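Local coordinates for intestinal fatty acid binding protein (Rattus norvegicus, PDB 1ICM) that binds long-chain fatty acids such as myristate inside a beta-barrel cavity and probably serves in their uptake and transport within intestinal cells, at residues 4-18 / 28-40. Residues are numbered along the deposited sequence; the frame is centred on the assembly and turned at random.
With MYR (myristic acid), chain B.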
loop_
_atom_site.group_PDB
_atom_site.type_symbol
_atom_site.label_atom_id
_atom_site.label_comp_id
_atom_site.label_asym_id
_atom_site.label_seq_id
_atom_site.Cartn_x
_atom_site.Cartn_y
_atom_site.Cartn_z
ATOM N N GLY A 4 9.720 11.174 -4.155
ATOM C CA GLY A 4 8.721 12.219 -4.324
ATOM C C GLY A 4 7.495 12.099 -3.406
ATOM O O GLY A 4 7.390 11.147 -2.628
ATOM N N THR A 5 6.620 13.110 -3.525
ATOM C CA THR A 5 5.429 13.181 -2.730
ATOM C C THR A 5 4.295 12.835 -3.618
ATOM O O THR A 5 4.270 13.436 -4.684
ATOM C CB THR A 5 5.324 14.530 -2.005
ATOM O OG1 THR A 5 6.378 14.524 -1.043
ATOM C CG2 THR A 5 4.008 14.532 -1.243
ATOM N N TRP A 6 3.445 11.876 -3.185
ATOM C CA TRP A 6 2.343 11.396 -4.022
ATOM C C TRP A 6 1.035 11.512 -3.242
ATOM O O TRP A 6 0.996 11.186 -2.058
ATOM C CB TRP A 6 2.612 9.912 -4.311
ATOM C CG TRP A 6 3.918 9.610 -5.035
ATOM C CD1 TRP A 6 5.121 9.311 -4.455
ATOM C CD2 TRP A 6 4.122 9.588 -6.452
ATOM N NE1 TRP A 6 6.090 9.137 -5.420
ATOM C CE2 TRP A 6 5.489 9.278 -6.663
ATOM C CE3 TRP A 6 3.300 9.841 -7.574
ATOM C CZ2 TRP A 6 6.011 9.173 -7.967
ATOM C CZ3 TRP A 6 3.816 9.730 -8.862
ATOM C CH2 TRP A 6 5.168 9.417 -9.031
ATOM N N LYS A 7 -0.043 11.932 -3.903
ATOM C CA LYS A 7 -1.340 12.119 -3.265
ATOM C C LYS A 7 -2.391 11.327 -4.000
ATOM O O LYS A 7 -2.544 11.383 -5.229
ATOM C CB LYS A 7 -1.755 13.586 -3.245
ATOM C CG LYS A 7 -3.108 13.888 -2.588
ATOM C CD LYS A 7 -3.094 14.078 -1.066
ATOM C CE LYS A 7 -4.319 14.780 -0.470
ATOM N NZ LYS A 7 -4.059 15.521 0.788
ATOM N N VAL A 8 -3.172 10.575 -3.234
ATOM C CA VAL A 8 -4.167 9.769 -3.928
ATOM C C VAL A 8 -5.142 10.555 -4.779
ATOM O O VAL A 8 -5.580 11.608 -4.344
ATOM C CB VAL A 8 -4.859 8.821 -2.942
ATOM C CG1 VAL A 8 -5.779 9.624 -2.011
ATOM C CG2 VAL A 8 -5.629 7.730 -3.699
ATOM N N ASP A 9 -5.497 10.037 -5.965
ATOM C CA ASP A 9 -6.407 10.696 -6.871
ATOM C C ASP A 9 -7.694 9.905 -7.108
ATOM O O ASP A 9 -8.789 10.477 -7.096
ATOM C CB ASP A 9 -5.663 10.846 -8.193
ATOM C CG ASP A 9 -6.500 11.514 -9.236
ATOM O OD1 ASP A 9 -6.919 12.703 -8.935
ATOM O OD2 ASP A 9 -6.756 11.002 -10.290
ATOM N N ARG A 10 -7.596 8.590 -7.362
ATOM C CA ARG A 10 -8.791 7.793 -7.583
ATOM C C ARG A 10 -8.548 6.346 -7.194
ATOM O O ARG A 10 -7.385 5.934 -7.064
ATOM C CB ARG A 10 -9.337 7.883 -8.988
ATOM C CG ARG A 10 -8.242 7.513 -9.973
ATOM C CD ARG A 10 -8.564 7.919 -11.418
ATOM N NE ARG A 10 -7.573 7.391 -12.357
ATOM C CZ ARG A 10 -6.342 7.885 -12.600
ATOM N NH1 ARG A 10 -5.889 8.979 -11.998
ATOM N NH2 ARG A 10 -5.518 7.315 -13.482
ATOM N N ASN A 11 -9.639 5.611 -7.007
ATOM C CA ASN A 11 -9.535 4.202 -6.629
ATOM C C ASN A 11 -10.337 3.353 -7.582
ATOM O O ASN A 11 -11.249 3.855 -8.263
ATOM C CB ASN A 11 -10.204 3.978 -5.271
ATOM C CG ASN A 11 -9.709 4.934 -4.204
ATOM O OD1 ASN A 11 -8.520 5.071 -3.881
ATOM N ND2 ASN A 11 -10.676 5.613 -3.612
ATOM N N GLU A 12 -10.011 2.064 -7.598
ATOM C CA GLU A 12 -10.763 1.135 -8.420
ATOM C C GLU A 12 -11.095 -0.082 -7.570
ATOM O O GLU A 12 -10.181 -0.647 -6.975
ATOM C CB GLU A 12 -10.015 0.728 -9.702
ATOM C CG GLU A 12 -10.035 1.878 -10.730
ATOM C CD GLU A 12 -9.435 1.545 -12.080
ATOM O OE1 GLU A 12 -9.374 0.257 -12.300
ATOM O OE2 GLU A 12 -9.048 2.392 -12.865
ATOM N N ASN A 13 -12.392 -0.381 -7.442
ATOM C CA ASN A 13 -12.869 -1.510 -6.650
ATOM C C ASN A 13 -12.374 -1.558 -5.234
ATOM O O ASN A 13 -12.276 -2.629 -4.627
ATOM C CB ASN A 13 -12.418 -2.781 -7.371
ATOM C CG ASN A 13 -13.355 -3.950 -7.171
ATOM O OD1 ASN A 13 -14.600 -3.813 -7.173
ATOM N ND2 ASN A 13 -12.723 -5.114 -6.999
ATOM N N TYR A 14 -12.028 -0.402 -4.633
ATOM C CA TYR A 14 -11.496 -0.390 -3.296
ATOM C C TYR A 14 -12.493 -0.803 -2.202
ATOM O O TYR A 14 -12.161 -1.459 -1.197
ATOM C CB TYR A 14 -10.846 1.010 -3.111
ATOM C CG TYR A 14 -9.972 1.092 -1.894
ATOM C CD1 TYR A 14 -9.067 0.072 -1.593
ATOM C CD2 TYR A 14 -10.019 2.178 -1.023
ATOM C CE1 TYR A 14 -8.216 0.117 -0.485
ATOM C CE2 TYR A 14 -9.168 2.248 0.077
ATOM C CZ TYR A 14 -8.267 1.222 0.373
ATOM O OH TYR A 14 -7.415 1.317 1.458
ATOM N N GLU A 15 -13.743 -0.403 -2.349
ATOM C CA GLU A 15 -14.654 -0.808 -1.294
ATOM C C GLU A 15 -14.881 -2.304 -1.246
ATOM O O GLU A 15 -14.938 -2.827 -0.156
ATOM C CB GLU A 15 -16.029 -0.101 -1.326
ATOM C CG GLU A 15 -15.963 1.368 -0.830
ATOM C CD GLU A 15 -17.275 2.094 -0.981
ATOM O OE1 GLU A 15 -18.338 1.556 -0.732
ATOM O OE2 GLU A 15 -17.147 3.334 -1.429
ATOM N N LYS A 16 -15.011 -2.977 -2.398
ATOM C CA LYS A 16 -15.213 -4.424 -2.434
ATOM C C LYS A 16 -13.983 -5.090 -1.836
ATOM O O LYS A 16 -14.055 -6.071 -1.091
ATOM C CB LYS A 16 -15.403 -4.907 -3.858
ATOM C CG LYS A 16 -16.864 -5.001 -4.272
ATOM C CD LYS A 16 -17.644 -6.085 -3.521
ATOM C CE LYS A 16 -19.166 -6.019 -3.658
ATOM N NZ LYS A 16 -19.926 -6.612 -2.536
ATOM N N PHE A 17 -12.814 -4.533 -2.137
ATOM C CA PHE A 17 -11.592 -5.101 -1.587
ATOM C C PHE A 17 -11.592 -5.006 -0.069
ATOM O O PHE A 17 -11.245 -5.949 0.662
ATOM C CB PHE A 17 -10.351 -4.412 -2.223
ATOM C CG PHE A 17 -9.063 -4.862 -1.580
ATOM C CD1 PHE A 17 -8.566 -4.274 -0.421
ATOM C CD2 PHE A 17 -8.353 -5.924 -2.139
ATOM C CE1 PHE A 17 -7.380 -4.703 0.166
ATOM C CE2 PHE A 17 -7.178 -6.397 -1.557
ATOM C CZ PHE A 17 -6.703 -5.794 -0.397
ATOM N N MET A 18 -12.011 -3.822 0.446
ATOM C CA MET A 18 -12.041 -3.677 1.901
ATOM C C MET A 18 -13.085 -4.588 2.559
ATOM O O MET A 18 -12.863 -5.089 3.652
ATOM C CB MET A 18 -12.372 -2.226 2.293
ATOM C CG MET A 18 -11.164 -1.341 2.031
ATOM S SD MET A 18 -11.339 0.342 2.713
ATOM C CE MET A 18 -12.262 1.096 1.362
ATOM N N ARG A 28 -15.420 1.507 5.529
ATOM C CA ARG A 28 -15.067 1.480 4.110
ATOM C C ARG A 28 -15.265 2.860 3.497
ATOM O O ARG A 28 -14.451 3.323 2.660
ATOM C CB ARG A 28 -15.819 0.448 3.268
ATOM C CG ARG A 28 -15.624 -0.924 3.858
ATOM C CD ARG A 28 -16.117 -2.018 2.922
ATOM N NE ARG A 28 -17.534 -2.096 2.555
ATOM C CZ ARG A 28 -18.407 -2.897 3.177
ATOM N NH1 ARG A 28 -18.037 -3.625 4.243
ATOM N NH2 ARG A 28 -19.662 -2.959 2.756
ATOM N N LYS A 29 -16.397 3.485 3.867
ATOM C CA LYS A 29 -16.651 4.825 3.341
ATOM C C LYS A 29 -15.560 5.809 3.797
ATOM O O LYS A 29 -15.073 6.676 3.075
ATOM C CB LYS A 29 -18.091 5.251 3.619
ATOM C CG LYS A 29 -19.057 4.243 2.963
ATOM C CD LYS A 29 -19.268 4.594 1.492
ATOM C CE LYS A 29 -20.131 3.702 0.587
ATOM N NZ LYS A 29 -20.324 4.337 -0.740
ATOM N N LEU A 30 -15.095 5.674 5.022
ATOM C CA LEU A 30 -14.035 6.555 5.476
ATOM C C LEU A 30 -12.702 6.222 4.779
ATOM O O LEU A 30 -11.938 7.135 4.478
ATOM C CB LEU A 30 -13.755 6.494 7.002
ATOM C CG LEU A 30 -14.979 6.778 7.898
ATOM C CD1 LEU A 30 -14.677 6.605 9.405
ATOM C CD2 LEU A 30 -15.611 8.134 7.585
ATOM N N GLY A 31 -12.431 4.925 4.575
ATOM C CA GLY A 31 -11.207 4.434 3.950
ATOM C C GLY A 31 -11.037 4.939 2.533
ATOM O O GLY A 31 -9.932 5.282 2.083
ATOM N N ALA A 32 -12.148 5.028 1.831
ATOM C CA ALA A 32 -12.135 5.479 0.469
ATOM C C ALA A 32 -11.923 6.965 0.249
ATOM O O ALA A 32 -11.794 7.400 -0.899
ATOM C CB ALA A 32 -13.438 5.125 -0.236
ATOM N N HIS A 33 -11.938 7.733 1.345
ATOM C CA HIS A 33 -11.721 9.147 1.320
ATOM C C HIS A 33 -10.737 9.440 2.451
ATOM O O HIS A 33 -10.950 10.322 3.309
ATOM C CB HIS A 33 -13.032 9.846 1.661
ATOM C CG HIS A 33 -14.012 9.880 0.571
ATOM N ND1 HIS A 33 -15.029 8.938 0.485
ATOM C CD2 HIS A 33 -14.121 10.779 -0.442
ATOM C CE1 HIS A 33 -15.742 9.281 -0.580
ATOM N NE2 HIS A 33 -15.227 10.368 -1.157
ATOM N N ASP A 34 -9.627 8.696 2.482
ATOM C CA ASP A 34 -8.642 8.880 3.527
ATOM C C ASP A 34 -7.552 9.961 3.338
ATOM O O ASP A 34 -6.763 10.140 4.275
ATOM C CB ASP A 34 -7.998 7.518 3.816
ATOM C CG ASP A 34 -7.157 6.951 2.696
ATOM O OD1 ASP A 34 -7.214 7.598 1.560
ATOM O OD2 ASP A 34 -6.465 5.954 2.849
ATOM N N ASN A 35 -7.594 10.627 2.177
ATOM C CA ASN A 35 -6.614 11.693 1.850
ATOM C C ASN A 35 -5.194 11.184 2.005
ATOM O O ASN A 35 -4.329 11.913 2.457
ATOM C CB ASN A 35 -6.743 12.998 2.688
ATOM C CG ASN A 35 -8.055 13.684 2.368
ATOM O OD1 ASN A 35 -8.271 14.121 1.224
ATOM N ND2 ASN A 35 -8.940 13.742 3.367
ATOM N N LEU A 36 -4.945 9.930 1.635
ATOM C CA LEU A 36 -3.589 9.391 1.824
ATOM C C LEU A 36 -2.560 10.095 0.915
ATOM O O LEU A 36 -2.792 10.336 -0.263
ATOM C CB LEU A 36 -3.679 7.891 1.426
ATOM C CG LEU A 36 -2.371 7.127 1.500
ATOM C CD1 LEU A 36 -1.760 7.098 2.904
ATOM C CD2 LEU A 36 -2.612 5.723 0.881
ATOM N N LYS A 37 -1.438 10.350 1.532
ATOM C CA LYS A 37 -0.289 10.989 0.921
ATOM C C LYS A 37 0.938 10.185 1.341
ATOM O O LYS A 37 1.131 9.769 2.507
ATOM C CB LYS A 37 -0.218 12.367 1.561
ATOM C CG LYS A 37 1.015 13.170 1.211
ATOM C CD LYS A 37 0.741 14.630 1.501
ATOM C CE LYS A 37 1.877 15.305 2.251
ATOM N NZ LYS A 37 1.759 16.776 2.304
ATOM N N LEU A 38 1.808 9.941 0.346
ATOM C CA LEU A 38 3.018 9.179 0.652
ATOM C C LEU A 38 4.238 9.998 0.229
ATOM O O LEU A 38 4.267 10.594 -0.869
ATOM C CB LEU A 38 3.048 7.924 -0.270
ATOM C CG LEU A 38 1.890 6.934 -0.096
ATOM C CD1 LEU A 38 2.011 5.836 -1.140
ATOM C CD2 LEU A 38 2.009 6.312 1.297
ATOM N N THR A 39 5.251 9.994 1.100
ATOM C CA THR A 39 6.477 10.704 0.771
ATOM C C THR A 39 7.516 9.589 0.735
ATOM O O THR A 39 7.778 8.967 1.766
ATOM C CB THR A 39 6.827 11.824 1.781
ATOM O OG1 THR A 39 5.830 12.838 1.719
ATOM C CG2 THR A 39 8.189 12.420 1.468
ATOM N N ILE A 40 8.089 9.343 -0.455
ATOM C CA ILE A 40 9.048 8.257 -0.660
ATOM C C ILE A 40 10.467 8.717 -0.874
ATOM O O ILE A 40 10.727 9.563 -1.731
ATOM C CB ILE A 40 8.619 7.353 -1.825
ATOM C CG1 ILE A 40 7.246 6.788 -1.474
ATOM C CG2 ILE A 40 9.621 6.212 -1.978
ATOM C CD1 ILE A 40 6.472 6.205 -2.644
HETATM C C1 MYR B . 4.645 0.309 2.296
HETATM O O1 MYR B . 4.219 1.524 2.211
HETATM O O2 MYR B . 5.433 -0.123 1.495
HETATM C C2 MYR B . 4.098 -0.497 3.470
HETATM C C3 MYR B . 3.289 -1.721 3.082
HETATM C C4 MYR B . 2.017 -1.417 2.298
HETATM C C5 MYR B . 1.162 -2.641 1.967
HETATM C C6 MYR B . -0.247 -2.216 1.547
HETATM C C7 MYR B . -1.368 -3.161 1.951
HETATM C C8 MYR B . -2.556 -2.367 2.490
HETATM C C9 MYR B . -3.871 -2.843 1.916
HETATM C C10 MYR B . -4.975 -1.801 1.979
HETATM C C11 MYR B . -5.841 -1.995 3.207
HETATM C C12 MYR B . -6.759 -0.841 3.570
HETATM C C13 MYR B . -7.469 -1.148 4.878
HETATM C C14 MYR B . -8.587 -0.187 5.247
HETATM O O HOH W 1 -9.498 8.288 -2.286
HETATM O O HOH W 2 -7.965 3.375 3.267
HETATM O O HOH W 3 -19.078 -1.139 0.627
#
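Tyr14 presents the edge of its ring to Gly31, with CE2 3.7 Å from Gly31 O and that oxygen in the ring plane. One face carries the methyl CE of Met18, offset toward the rim. In the same plane a water joins Tyr14 OH to Gly31 O, while the hydroxyl also meets myristate C12 at 3.1 Å. With CG anti to the backbone N (chi1 -167°), the ring leans from helix 14-21 across to Gly31 and the ligand. A leucine here would lose the hydroxyl and is likely to deprive the water bonded to Gly31 O of its tyrosine partner, with a gap beside the acyl chain.

Met18, flexible and apolar, bends at chi3 (-84°) so that CE reaches Arg28 O while SD lies 3.8 Å from myristate C14. Gly31 suits this spot because a beta carbon would collide with that sulfur. On the outer side, Arg28 lays its aliphatic CD 3.4 Å from Glu15 O; a water links its NE to Glu15 OE1, and NH1 binds Ile23 O. Glu15 also forms a weak salt bridge with Lys29.

Farther along, strands 4-12 and 37-40 pair antiparallel. Trp6 N to Leu38 O and Leu38 N to Trp6 O are both 2.8 Å, and Val8 N to Leu36 O extends the ladder. The broad, apolar indole suits the buried face: CD1 meets Ile40 CD1 at 3.8 Å, Leu38 O lies at its edge, and Phe2 O satisfies NE1. On the other, partly exposed face, small beta-branched Thr5 and Thr39 fit, their hydroxyls sharing a hydrogen bond.

The contact thus joins the two-helix lid of a fatty-acid-binding beta-barrel to its first two strands: straight backbone bonds fix the wall, whereas apolar side chains and water-bridged polar groups, probably more adaptable, hold the lid beside the ligand's tail.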